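Local coordinates for lipid-transfer protein (Thermomonospora curvata, PDB 6OK1) that is of unknown function but is a lipid-transfer protein of the thiolase fold, at residues Q150-F155 / D295-L300; T265-M270 / V301-E306; A102-C107 / A223-S228; D49-F54 / G71-F76; A110-S115 / E217-Q222. One frame throughout, in Å; residues are numbered along the deposited sequence. Where two conformers were deposited one is given.

Interaction 1 of 5, residues Q150-F155 / D295-L300; sequences QWVAMF and DHFTPL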
# COMPACT_ATOMS: atom_id res chain seq x y z
N GLN A 150 11.19 19.67 -10.76
CA GLN A 150 12.63 19.80 -10.60
C GLN A 150 13.30 18.44 -10.63
O GLN A 150 14.39 18.28 -11.20
CB GLN A 150 12.94 20.51 -9.29
CG GLN A 150 12.46 21.97 -9.26
CD GLN A 150 12.35 22.54 -7.86
OE1 GLN A 150 12.46 21.81 -6.86
NE2 GLN A 150 12.13 23.86 -7.78
N TRP A 151 12.66 17.44 -10.02
CA TRP A 151 13.24 16.10 -10.04
C TRP A 151 13.39 15.60 -11.47
O TRP A 151 14.40 14.97 -11.80
CB TRP A 151 12.42 15.13 -9.17
CG TRP A 151 12.35 15.53 -7.77
CD1 TRP A 151 13.28 16.23 -7.08
CD2 TRP A 151 11.25 15.32 -6.85
NE1 TRP A 151 12.84 16.48 -5.79
CE2 TRP A 151 11.60 15.92 -5.63
CE3 TRP A 151 10.00 14.68 -6.96
CZ2 TRP A 151 10.77 15.92 -4.53
CZ3 TRP A 151 9.17 14.67 -5.86
CH2 TRP A 151 9.55 15.30 -4.66
N VAL A 152 12.39 15.86 -12.32
CA VAL A 152 12.42 15.45 -13.71
C VAL A 152 13.43 16.28 -14.48
O VAL A 152 14.15 15.78 -15.36
CB VAL A 152 11.01 15.55 -14.34
CG1 VAL A 152 11.07 15.37 -15.87
CG2 VAL A 152 10.06 14.51 -13.72
N ALA A 153 13.51 17.57 -14.16
CA ALA A 153 14.41 18.47 -14.88
C ALA A 153 15.85 18.03 -14.77
O ALA A 153 16.62 18.20 -15.72
CB ALA A 153 14.24 19.88 -14.36
N MET A 154 16.22 17.43 -13.63
CA MET A 154 17.59 16.97 -13.46
C MET A 154 17.96 15.90 -14.48
O MET A 154 19.08 15.90 -15.03
CB MET A 154 17.79 16.46 -12.03
CG MET A 154 19.26 16.28 -11.65
SD MET A 154 20.16 17.82 -11.46
CE MET A 154 19.59 18.30 -9.83
N PHE A 155 17.02 14.99 -14.78
CA PHE A 155 17.23 14.01 -15.84
C PHE A 155 17.23 14.67 -17.22
O PHE A 155 18.07 14.36 -18.07
CB PHE A 155 16.13 12.95 -15.82
CG PHE A 155 16.11 12.09 -14.60
CD1 PHE A 155 17.21 11.27 -14.28
CD2 PHE A 155 14.99 12.04 -13.78
CE1 PHE A 155 17.18 10.47 -13.17
CE2 PHE A 155 14.96 11.20 -12.67
CZ PHE A 155 16.06 10.42 -12.37
N ASP A 295 3.00 10.99 -19.27
CA ASP A 295 3.43 12.28 -19.74
C ASP A 295 3.00 13.38 -18.78
O ASP A 295 2.56 14.45 -19.21
CB ASP A 295 2.87 12.56 -21.13
CG ASP A 295 1.37 12.64 -21.13
OD1 ASP A 295 0.75 11.84 -20.41
OD2 ASP A 295 0.82 13.49 -21.86
N HIS A 296 3.12 13.14 -17.47
CA HIS A 296 2.87 14.24 -16.54
C HIS A 296 3.90 15.34 -16.72
O HIS A 296 3.58 16.52 -16.50
CB HIS A 296 2.80 13.78 -15.09
CG HIS A 296 4.05 13.18 -14.56
ND1 HIS A 296 4.96 12.52 -15.35
CD2 HIS A 296 4.54 13.12 -13.29
CE1 HIS A 296 5.94 12.05 -14.59
NE2 HIS A 296 5.72 12.42 -13.34
N PHE A 297 5.08 14.99 -17.21
CA PHE A 297 6.08 15.91 -17.73
C PHE A 297 6.52 15.38 -19.09
O PHE A 297 6.68 14.17 -19.27
CB PHE A 297 7.28 16.04 -16.78
CG PHE A 297 6.91 16.57 -15.43
CD1 PHE A 297 6.72 17.93 -15.24
CD2 PHE A 297 6.71 15.71 -14.37
CE1 PHE A 297 6.35 18.42 -14.00
CE2 PHE A 297 6.34 16.21 -13.14
CZ PHE A 297 6.17 17.55 -12.96
N THR A 298 6.76 16.27 -20.03
CA THR A 298 7.09 15.82 -21.37
C THR A 298 8.44 15.14 -21.55
O THR A 298 8.56 14.30 -22.44
CB THR A 298 7.06 17.01 -22.32
OG1 THR A 298 7.93 18.03 -21.81
CG2 THR A 298 5.61 17.51 -22.52
N PRO A 299 9.51 15.53 -20.85
CA PRO A 299 10.84 15.08 -21.32
C PRO A 299 11.05 13.60 -21.24
O PRO A 299 11.81 13.06 -22.06
CB PRO A 299 11.81 15.83 -20.41
CG PRO A 299 11.03 17.04 -19.96
CD PRO A 299 9.62 16.56 -19.80
N LEU A 300 10.46 12.91 -20.26
CA LEU A 300 10.73 11.49 -20.12
C LEU A 300 9.95 10.66 -21.13
O LEU A 300 10.12 9.44 -21.16
CB LEU A 300 10.43 11.01 -18.70
CG LEU A 300 11.27 11.71 -17.61
CD1 LEU A 300 10.96 11.20 -16.20
CD2 LEU A 300 12.75 11.56 -17.88
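Val152 reaches out from helix 148-163 and sets both methyl groups against Phe297 of the 295-300 loop. CG2 meets the ring of Phe297 at an oblique angle, 3.6 Å from CD2. CG1 lies 4.0 Å from CB of Phe297. It also sits 4.1 Å from CG of Leu300 and 4.4 Å from CD of Pro299. The first torsion of Val152 (chi1 170°) gives Phe297 both methyls and Leu300 one of them: CG1 lies anti to the backbone N and CG2 beside it. The loop belongs to the C-terminal half of a thiolase-like chain and the helix to its N-terminal half, so this buried contact joins the two family regions. It is wholly apolar across the two segments. Phe297 holds CG anti to its own carbonyl carbon (chi1 -62°), which brings CD2 to the valine CG2. The same CD2 lies 3.5 Å above the centre of the His296 ring. Further along, CB of Phe155 meets CD2 of Leu300 at 4.2 Å. The Phe155 ring itself packs with Tyr259. Leu209 touches Phe297 and Pro299. On the outer flank of the helix, Gln150, Ala153 and Met154 meet a chain of another protein.

Interaction 2 of 5, residues T265-M270 / V301-E306; sequences TGIPEM and VLPQLE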
# COMPACT_ATOMS: atom_id res chain seq x y z
N THR A 265 20.23 8.94 -18.11
CA THR A 265 19.45 9.54 -19.18
C THR A 265 18.41 8.60 -19.77
O THR A 265 17.54 9.06 -20.50
CB THR A 265 20.36 10.00 -20.30
OG1 THR A 265 21.20 8.92 -20.68
CG2 THR A 265 21.20 11.19 -19.83
N GLY A 266 18.49 7.31 -19.47
CA GLY A 266 17.45 6.38 -19.83
C GLY A 266 16.47 6.21 -18.68
O GLY A 266 16.41 7.02 -17.76
N ILE A 267 15.68 5.14 -18.77
CA ILE A 267 14.79 4.76 -17.67
C ILE A 267 14.89 3.24 -17.58
O ILE A 267 14.03 2.54 -18.12
CB ILE A 267 13.33 5.18 -17.89
CG1 ILE A 267 13.20 6.65 -18.31
CG2 ILE A 267 12.54 4.93 -16.60
CD1 ILE A 267 11.82 6.98 -18.80
N PRO A 268 15.92 2.72 -16.93
CA PRO A 268 16.15 1.26 -16.96
C PRO A 268 14.97 0.47 -16.46
O PRO A 268 14.70 -0.64 -16.94
CB PRO A 268 17.36 1.09 -16.04
CG PRO A 268 18.00 2.42 -15.96
CD PRO A 268 16.99 3.45 -16.23
N GLU A 269 14.24 1.02 -15.48
CA GLU A 269 13.10 0.30 -14.96
C GLU A 269 11.97 0.20 -15.99
O GLU A 269 11.21 -0.78 -15.98
CB GLU A 269 12.64 0.95 -13.65
CG GLU A 269 12.22 2.42 -13.73
CD GLU A 269 13.33 3.45 -13.54
OE1 GLU A 269 14.52 3.14 -13.80
OE2 GLU A 269 13.03 4.61 -13.10
N MET A 270 11.87 1.16 -16.91
CA MET A 270 10.91 1.03 -18.00
C MET A 270 11.41 0.06 -19.06
O MET A 270 10.60 -0.65 -19.66
CB MET A 270 10.60 2.39 -18.64
CG MET A 270 9.37 2.39 -19.56
SD MET A 270 7.85 2.06 -18.62
CE MET A 270 7.59 3.63 -17.78
N VAL A 301 9.14 11.29 -21.97
CA VAL A 301 8.54 10.54 -23.07
C VAL A 301 9.62 10.07 -24.03
O VAL A 301 9.50 8.99 -24.62
CB VAL A 301 7.48 11.40 -23.78
CG1 VAL A 301 6.99 10.71 -25.08
CG2 VAL A 301 6.30 11.64 -22.84
N LEU A 302 10.70 10.86 -24.20
CA LEU A 302 11.72 10.52 -25.17
C LEU A 302 12.47 9.24 -24.77
O LEU A 302 12.52 8.31 -25.57
CB LEU A 302 12.66 11.70 -25.41
CG LEU A 302 12.18 12.75 -26.43
CD1 LEU A 302 10.99 13.53 -25.89
CD2 LEU A 302 13.27 13.74 -26.79
N PRO A 303 13.03 9.16 -23.57
CA PRO A 303 13.68 7.88 -23.20
C PRO A 303 12.71 6.71 -23.12
O PRO A 303 13.13 5.57 -23.31
CB PRO A 303 14.34 8.20 -21.85
CG PRO A 303 13.62 9.45 -21.34
CD PRO A 303 13.29 10.22 -22.59
N GLN A 304 11.42 6.95 -22.85
CA GLN A 304 10.47 5.85 -22.88
C GLN A 304 10.45 5.20 -24.26
O GLN A 304 10.46 3.97 -24.38
CB GLN A 304 9.07 6.34 -22.53
CG GLN A 304 8.84 6.55 -21.06
CD GLN A 304 7.40 6.88 -20.82
OE1 GLN A 304 6.53 6.00 -20.87
NE2 GLN A 304 7.12 8.15 -20.65
N LEU A 305 10.41 6.01 -25.32
CA LEU A 305 10.40 5.44 -26.67
C LEU A 305 11.63 4.59 -26.91
O LEU A 305 11.57 3.53 -27.57
CB LEU A 305 10.30 6.57 -27.70
CG LEU A 305 8.95 7.31 -27.75
CD1 LEU A 305 9.10 8.67 -28.42
CD2 LEU A 305 7.90 6.43 -28.46
N GLU A 306 12.76 5.02 -26.39
CA GLU A 306 14.01 4.30 -26.57
C GLU A 306 14.04 3.02 -25.73
O GLU A 306 14.45 1.96 -26.23
CB GLU A 306 15.16 5.23 -26.24
CG GLU A 306 15.13 6.46 -27.14
CD GLU A 306 16.09 7.55 -26.72
OE1 GLU A 306 16.92 7.29 -25.84
OE2 GLU A 306 16.04 8.65 -27.30
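Ile267 packs on Pro303 and Gln304 where two helices of the thiolase-like C-terminal region start near each other. It holds the N-cap position of helix 268-281, and its partners lie in the first turn of helix 301-307. Its side chain carries most of the apolar contact. From CB the chain goes to CG1, which lies beside the backbone N (chi1 -49°). CG1 rests on the proline ring, 4.0 Å from CB of Pro303. The next torsion is extended (chi2 168°) and carries CD1 onward to the helix. There CD1 sits between two neighbours, 4.0 Å from CG of Pro303 and 3.8 Å from CG of Gln304. Pro303 is touched from a second direction, since O of Thr265 comes within 3.6 Å of its CB. The backbones come nearest at Gly266 and Pro303, CA to CA 5.3 Å; the glycine CA is 4.1 Å from CB of Pro303. The amide of Gln304 is held elsewhere: OE1 bonds to Thr375, and NE2 to the backbone oxygens of Tyr294 and Leu300. Ile267 N is hydrogen-bonded to OE2 of Glu307. Met270, bent at chi2 and chi3, brings its CE methyl to 4.0 Å from OE1 of Gln304.

Interaction 3 of 5, residues A102-C107 / A223-S228; sequences AEVVVC and ALVVVS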
# COMPACT_ATOMS: atom_id res chain seq x y z
N ALA A 102 -9.78 -14.47 -7.70
CA ALA A 102 -10.91 -13.58 -7.90
C ALA A 102 -11.45 -13.74 -9.31
O ALA A 102 -10.71 -14.08 -10.24
CB ALA A 102 -10.54 -12.11 -7.68
N GLU A 103 -12.74 -13.47 -9.47
CA GLU A 103 -13.38 -13.49 -10.78
C GLU A 103 -13.60 -12.11 -11.37
O GLU A 103 -13.55 -11.95 -12.60
CB GLU A 103 -14.71 -14.24 -10.68
CG GLU A 103 -14.50 -15.75 -10.46
CD GLU A 103 -15.78 -16.51 -10.36
OE1 GLU A 103 -16.64 -16.10 -9.55
OE2 GLU A 103 -15.94 -17.51 -11.08
N VAL A 104 -13.84 -11.09 -10.55
CA VAL A 104 -14.20 -9.76 -11.03
C VAL A 104 -13.49 -8.74 -10.15
O VAL A 104 -13.85 -8.57 -8.98
CB VAL A 104 -15.71 -9.52 -11.00
CG1 VAL A 104 -16.03 -8.16 -11.54
CG2 VAL A 104 -16.45 -10.60 -11.80
N VAL A 105 -12.49 -8.06 -10.71
CA VAL A 105 -11.63 -7.16 -9.94
C VAL A 105 -11.81 -5.76 -10.50
O VAL A 105 -11.74 -5.56 -11.72
CB VAL A 105 -10.16 -7.60 -9.98
CG1 VAL A 105 -9.33 -6.69 -9.06
CG2 VAL A 105 -10.05 -9.09 -9.56
N VAL A 106 -12.02 -4.78 -9.62
CA VAL A 106 -12.06 -3.38 -10.03
C VAL A 106 -10.80 -2.67 -9.56
O VAL A 106 -10.47 -2.71 -8.38
CB VAL A 106 -13.32 -2.67 -9.52
CG1 VAL A 106 -13.42 -1.30 -10.11
CG2 VAL A 106 -14.57 -3.49 -9.89
N CYS A 107 -10.11 -2.02 -10.49
CA CYS A 107 -8.94 -1.20 -10.21
C CYS A 107 -9.38 0.26 -10.26
O CYS A 107 -10.06 0.65 -11.20
CB CYS A 107 -7.83 -1.45 -11.24
SG CYS A 107 -7.48 -3.18 -11.54
N ALA A 223 -11.95 4.10 -12.97
CA ALA A 223 -12.03 2.70 -12.58
C ALA A 223 -12.02 1.81 -13.81
O ALA A 223 -12.32 2.25 -14.92
CB ALA A 223 -13.29 2.40 -11.75
N LEU A 224 -11.59 0.57 -13.60
CA LEU A 224 -11.39 -0.43 -14.66
C LEU A 224 -11.82 -1.78 -14.11
O LEU A 224 -11.42 -2.13 -13.00
CB LEU A 224 -9.92 -0.51 -15.08
CG LEU A 224 -9.18 0.79 -15.39
CD1 LEU A 224 -7.70 0.60 -15.34
CD2 LEU A 224 -9.57 1.34 -16.76
N VAL A 225 -12.60 -2.55 -14.88
CA VAL A 225 -13.09 -3.87 -14.48
C VAL A 225 -12.32 -4.94 -15.24
O VAL A 225 -12.30 -4.95 -16.48
CB VAL A 225 -14.60 -4.01 -14.75
CG1 VAL A 225 -15.05 -5.44 -14.48
CG2 VAL A 225 -15.37 -3.06 -13.87
N VAL A 226 -11.72 -5.87 -14.50
CA VAL A 226 -10.92 -6.95 -15.08
C VAL A 226 -11.61 -8.26 -14.77
O VAL A 226 -12.01 -8.51 -13.63
CB VAL A 226 -9.48 -6.92 -14.51
CG1 VAL A 226 -8.62 -8.10 -15.04
CG2 VAL A 226 -8.80 -5.58 -14.87
N VAL A 227 -11.76 -9.11 -15.80
CA VAL A 227 -12.35 -10.44 -15.64
C VAL A 227 -11.53 -11.42 -16.47
O VAL A 227 -10.61 -11.04 -17.19
CB VAL A 227 -13.83 -10.46 -16.09
CG1 VAL A 227 -14.66 -9.60 -15.21
CG2 VAL A 227 -13.94 -10.00 -17.52
N SER A 228 -11.90 -12.71 -16.41
CA SER A 228 -11.25 -13.64 -17.31
C SER A 228 -11.61 -13.30 -18.75
O SER A 228 -12.67 -12.74 -19.04
CB SER A 228 -11.65 -15.09 -17.00
OG SER A 228 -13.00 -15.30 -17.38
O HOH W 1 -13.73 -13.85 -14.47
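Val105 and Val226 form a hydrogen-bonded antiparallel pair: Val105 N to Val226 O is 3.0 Å, and Val226 N to Val105 O is 2.8 Å. Cys107 and Leu224 pair in the same way. Between these pairs Val106 faces Val225 across a non-hydrogen-bonded site. The valines interlock as branched bumps. On the face of Val104, Val106, Val225 and Val227, CG1 of Val225 meets CG1 of Val104 at 4.1 Å, while its CG2 meets CG2 of Val106. Val225 thus fits its fork between two valines of the other strand. Its chi1 of 174° sends the two methyls to these different neighbours. The small CB of Ala223 takes CG1 of Val106 at 4.0 Å. Val104 and Val227 lie side by side and point the same way. On the other face SG of Cys107 reaches CG2 of Val226 at 4.3 Å. Where the strands part, a water joins O of Glu103 to N of Ser228. In the thiolase-fold sheet these strands lie between 50-54 and 8-15. Helix 26-40 covers Val106, Ala223 and Val225; helix 86-98 covers Val105, Cys107 and Val226.

Interaction 4 of 5, residues D49-F54 / G71-F76; sequences DGLVTF and GELKFF. With NA (sodium ion), chain E.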
# COMPACT_ATOMS: atom_id res chain seq x y z
N ASP A 49 -15.47 -9.28 -6.63
CA ASP A 49 -14.85 -9.91 -5.48
C ASP A 49 -13.41 -9.45 -5.26
O ASP A 49 -12.73 -9.99 -4.38
CB ASP A 49 -14.93 -11.44 -5.58
CG ASP A 49 -14.38 -11.99 -6.87
OD1 ASP A 49 -13.79 -11.24 -7.66
OD2 ASP A 49 -14.54 -13.23 -7.09
N GLY A 50 -12.96 -8.45 -6.01
CA GLY A 50 -11.62 -7.92 -5.81
C GLY A 50 -11.57 -6.43 -6.06
O GLY A 50 -12.28 -5.89 -6.92
N LEU A 51 -10.69 -5.75 -5.30
CA LEU A 51 -10.45 -4.32 -5.46
C LEU A 51 -8.97 -4.03 -5.34
O LEU A 51 -8.33 -4.50 -4.40
CB LEU A 51 -11.20 -3.49 -4.41
CG LEU A 51 -12.72 -3.39 -4.58
CD1 LEU A 51 -13.37 -2.63 -3.41
CD2 LEU A 51 -13.12 -2.73 -5.90
N VAL A 52 -8.44 -3.23 -6.26
CA VAL A 52 -7.03 -2.85 -6.27
C VAL A 52 -6.93 -1.33 -6.41
O VAL A 52 -7.62 -0.73 -7.24
CB VAL A 52 -6.25 -3.55 -7.41
CG1 VAL A 52 -4.77 -3.23 -7.30
CG2 VAL A 52 -6.47 -5.09 -7.37
N THR A 53 -6.09 -0.70 -5.61
CA THR A 53 -5.85 0.74 -5.80
C THR A 53 -4.40 1.05 -5.43
O THR A 53 -3.57 0.14 -5.30
CB THR A 53 -6.88 1.59 -5.03
OG1 THR A 53 -6.71 2.97 -5.35
CG2 THR A 53 -6.77 1.41 -3.53
N PHE A 54 -4.09 2.34 -5.35
CA PHE A 54 -2.76 2.83 -5.01
C PHE A 54 -2.59 2.89 -3.50
O PHE A 54 -3.55 3.11 -2.75
CB PHE A 54 -2.55 4.25 -5.55
CG PHE A 54 -2.49 4.40 -7.07
CD1 PHE A 54 -3.12 3.50 -7.96
CD2 PHE A 54 -1.85 5.51 -7.60
CE1 PHE A 54 -3.08 3.73 -9.34
CE2 PHE A 54 -1.80 5.74 -8.99
CZ PHE A 54 -2.39 4.84 -9.84
N GLY A 71 -19.84 -5.56 -1.33
CA GLY A 71 -19.94 -6.55 -0.27
C GLY A 71 -18.61 -7.23 0.00
O GLY A 71 -17.57 -6.59 0.14
N GLU A 72 -18.63 -8.56 0.05
CA GLU A 72 -17.44 -9.32 0.41
C GLU A 72 -16.37 -9.20 -0.65
O GLU A 72 -16.66 -9.03 -1.84
CB GLU A 72 -17.78 -10.81 0.58
CG GLU A 72 -18.68 -11.14 1.74
CD GLU A 72 -19.09 -12.61 1.71
OE1 GLU A 72 -19.46 -13.10 0.62
OE2 GLU A 72 -19.00 -13.28 2.75
N LEU A 73 -15.12 -9.35 -0.22
CA LEU A 73 -13.97 -9.37 -1.10
C LEU A 73 -13.08 -10.57 -0.81
O LEU A 73 -12.81 -10.90 0.35
CB LEU A 73 -13.13 -8.12 -0.94
CG LEU A 73 -13.81 -6.77 -1.24
CD1 LEU A 73 -12.94 -5.63 -0.74
CD2 LEU A 73 -14.08 -6.62 -2.71
N LYS A 74 -12.57 -11.17 -1.87
CA LYS A 74 -11.55 -12.21 -1.79
C LYS A 74 -10.17 -11.70 -2.20
O LYS A 74 -9.21 -12.48 -2.17
CB LYS A 74 -11.95 -13.39 -2.68
CG LYS A 74 -13.23 -14.04 -2.21
CD LYS A 74 -13.63 -15.20 -3.13
CE LYS A 74 -14.86 -15.93 -2.68
NZ LYS A 74 -15.28 -16.97 -3.70
N PHE A 75 -10.05 -10.44 -2.61
CA PHE A 75 -8.79 -9.90 -3.10
C PHE A 75 -8.78 -8.40 -2.90
O PHE A 75 -9.74 -7.71 -3.28
CB PHE A 75 -8.61 -10.25 -4.60
CG PHE A 75 -7.28 -9.83 -5.16
CD1 PHE A 75 -6.11 -10.45 -4.73
CD2 PHE A 75 -7.20 -8.87 -6.14
CE1 PHE A 75 -4.90 -10.09 -5.25
CE2 PHE A 75 -5.96 -8.51 -6.66
CZ PHE A 75 -4.83 -9.12 -6.23
N PHE A 76 -7.73 -7.89 -2.25
CA PHE A 76 -7.58 -6.45 -2.07
C PHE A 76 -6.12 -6.13 -1.84
O PHE A 76 -5.52 -6.63 -0.88
CB PHE A 76 -8.48 -5.91 -0.93
CG PHE A 76 -8.56 -6.82 0.28
CD1 PHE A 76 -9.45 -7.90 0.30
CD2 PHE A 76 -7.77 -6.59 1.38
CE1 PHE A 76 -9.52 -8.74 1.41
CE2 PHE A 76 -7.83 -7.41 2.50
CZ PHE A 76 -8.71 -8.50 2.51
NA NA E . -18.40 -8.97 -3.43
O HOH W 2 -13.92 -15.92 -6.70
O HOH W 3 -18.46 -11.40 -3.92
O HOH W 4 -20.39 -9.80 -2.70
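Asp49 O takes the backbone N of Lys74 at 2.8 Å, with the donor tilted 17° from the carbonyl plane. The N of Phe75 adds a weak bond to the same oxygen. One residue pair on, Leu51 N gives a 3.0 Å bond to Phe75 O. These links join the two strands of a beta-alpha-beta unit with helix 61-68 between them, at one edge of the thiolase-fold sheet within this chain. Side chains fill both faces. Leu51 crosses Leu73 at about a right angle, CG to CD2 4.0 Å. CG2 of Val52 approaches the Phe75 ring obliquely, 3.5 Å from CE2. Further out, the Asp49 carboxylate bonds to the backbone N of Glu103 and Val104, which fixes its rotation. Phe76 N is taken by Gln247 of the second subunit. Glu72 O binds the sodium ion at 2.4 Å, together with two waters and the backbone oxygens of Val48 and Ile70. No ligand carries a formal charge; the ion is held by the dipoles of three backbone carbonyls and two waters, and so ties 71-76 to Val48, next to Asp49.

Interaction 5 of 5, residues A110-S115 / E217-Q222; sequences AFNERS and ESDGGQ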
# COMPACT_ATOMS: atom_id res chain seq x y z
N ALA A 110 -9.12 7.69 -7.23
CA ALA A 110 -9.91 8.91 -7.26
C ALA A 110 -9.39 9.91 -6.24
O ALA A 110 -9.01 9.53 -5.13
CB ALA A 110 -11.39 8.61 -6.98
N PHE A 111 -9.35 11.18 -6.62
CA PHE A 111 -8.83 12.18 -5.70
C PHE A 111 -9.30 13.58 -6.10
O PHE A 111 -9.78 13.81 -7.22
CB PHE A 111 -7.29 12.15 -5.62
CG PHE A 111 -6.57 12.04 -6.95
CD1 PHE A 111 -6.86 12.89 -8.01
CD2 PHE A 111 -5.53 11.13 -7.10
CE1 PHE A 111 -6.15 12.81 -9.22
CE2 PHE A 111 -4.80 11.05 -8.30
CZ PHE A 111 -5.13 11.89 -9.37
N ASN A 112 -9.14 14.50 -5.15
CA ASN A 112 -9.27 15.93 -5.39
C ASN A 112 -7.90 16.59 -5.30
O ASN A 112 -7.61 17.31 -4.36
CB ASN A 112 -10.21 16.54 -4.37
CG ASN A 112 -11.64 16.14 -4.60
OD1 ASN A 112 -12.12 16.14 -5.73
ND2 ASN A 112 -12.32 15.77 -3.52
N GLU A 113 -7.04 16.32 -6.27
CA GLU A 113 -5.70 16.88 -6.22
C GLU A 113 -5.66 18.36 -6.57
O GLU A 113 -4.73 19.04 -6.16
CB GLU A 113 -4.75 16.12 -7.16
CG GLU A 113 -4.25 14.81 -6.62
CD GLU A 113 -2.80 14.54 -6.97
OE1 GLU A 113 -2.07 14.13 -6.05
OE2 GLU A 113 -2.40 14.72 -8.14
N ARG A 114 -6.64 18.87 -7.32
CA ARG A 114 -6.65 20.30 -7.61
C ARG A 114 -7.32 21.12 -6.52
O ARG A 114 -6.81 22.18 -6.16
CB ARG A 114 -7.36 20.57 -8.94
CG ARG A 114 -7.11 22.01 -9.46
CD ARG A 114 -5.65 22.21 -9.79
NE ARG A 114 -5.26 23.56 -10.19
CZ ARG A 114 -5.02 24.56 -9.34
NH1 ARG A 114 -5.25 24.42 -8.05
NH2 ARG A 114 -4.56 25.71 -9.82
N SER A 115 -8.43 20.62 -5.97
CA SER A 115 -9.19 21.37 -4.98
C SER A 115 -8.87 21.00 -3.53
O SER A 115 -9.26 21.75 -2.63
CB SER A 115 -10.68 21.18 -5.22
OG SER A 115 -11.11 19.83 -5.02
N GLU A 217 -2.84 19.71 -12.04
CA GLU A 217 -3.54 18.74 -11.20
C GLU A 217 -5.03 18.70 -11.53
O GLU A 217 -5.61 19.63 -12.11
CB GLU A 217 -3.33 19.09 -9.74
CG GLU A 217 -1.85 19.22 -9.37
CD GLU A 217 -1.62 19.40 -7.91
OE1 GLU A 217 -2.10 20.40 -7.35
OE2 GLU A 217 -0.94 18.52 -7.32
N SER A 218 -5.66 17.59 -11.12
CA SER A 218 -7.04 17.29 -11.47
C SER A 218 -7.80 16.77 -10.26
O SER A 218 -7.23 16.20 -9.33
CB SER A 218 -7.13 16.23 -12.56
OG SER A 218 -6.43 16.60 -13.75
N ASP A 219 -9.12 16.97 -10.31
CA ASP A 219 -10.08 16.27 -9.47
C ASP A 219 -10.79 15.25 -10.35
O ASP A 219 -11.20 15.56 -11.48
CB ASP A 219 -11.14 17.20 -8.89
CG ASP A 219 -10.62 18.16 -7.83
OD1 ASP A 219 -9.42 18.20 -7.49
OD2 ASP A 219 -11.50 18.89 -7.30
N GLY A 220 -10.95 14.04 -9.85
CA GLY A 220 -11.69 13.04 -10.58
C GLY A 220 -11.35 11.62 -10.16
O GLY A 220 -10.47 11.39 -9.33
N GLY A 221 -12.09 10.69 -10.74
CA GLY A 221 -11.91 9.26 -10.46
C GLY A 221 -11.99 8.43 -11.72
O GLY A 221 -12.69 8.78 -12.68
N GLN A 222 -11.23 7.32 -11.73
CA GLN A 222 -11.16 6.40 -12.85
C GLN A 222 -11.17 4.98 -12.32
O GLN A 222 -10.46 4.66 -11.36
CB GLN A 222 -9.88 6.62 -13.67
CG GLN A 222 -9.68 5.65 -14.81
CD GLN A 222 -10.57 5.96 -16.01
OE1 GLN A 222 -10.44 7.01 -16.63
NE2 GLN A 222 -11.43 5.01 -16.35
O HOH W 5 -3.92 15.47 -10.33
O HOH W 6 -1.79 17.73 -4.80
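Asp219 turns its carboxylate onto the backbone that follows strand 104-112. OD1 accepts two N-H groups, Arg114 N at 2.9 Å and Ser115 N at 3.0 Å. The first comes nearly along the C-O axis, the second from the syn side. OD2 takes the hydroxyl of Ser115 at an unusually short distance whose exact length is doubtful, and also the backbone N of Ser22. With chi1 at -70°, CG of Asp219 lies beside its own backbone N, and the carboxylate reaches this turn. The strands behind are packed closely. Phe111 and Gly220 form a hydrogen-bonded antiparallel pair, bonded both ways. Next to it CB of Ala110 lies 3.6 Å from CA of Gly221, where the glycine lets the backbones close up. This is the end of an inner strand pair of the thiolase-fold sheet. Asn112 is held by Ser22 and Arg24. The outer side is looser and wetter. CD of Arg114 comes within 3.5 Å of Glu217 O, which lies at the edge of the guanidinium, near its plane. A water bonds to Glu217 OE2. In one of the two conformers of Glu113, another water links its OE2 to Ser218 N, and His346 bonds to the same oxygen. The backbone donors gathered round Asp219, Arg114 N, Ser115 N and Ser22 N, would probably favour its carboxylate form.

Overall arrangement
Interactions 3, 4 and 5 share one mixed sheet. Interactions 3 and 5 are successive parts of the same strand pair, 104-112 with 219-228, with centres about 22 Å apart. Interaction 4 adds strands 50-54 and 75-79 beside it. Its centre lies about 9 Å from that of interaction 3, and the two touch directly through Val106 N and Gly50 O at 2.9 Å. The sodium ion belongs to interaction 4, about 8 Å from the side chain of Val104. Interactions 1 and 2 lie together on the opposite side of the chain's centre from interactions 3 and 4, their own centres about 11 Å apart. They meet where Leu300 O packs on Ile267 CD1 at 3.8 Å. Interaction 1 is about 32 Å from interaction 3, centre to centre.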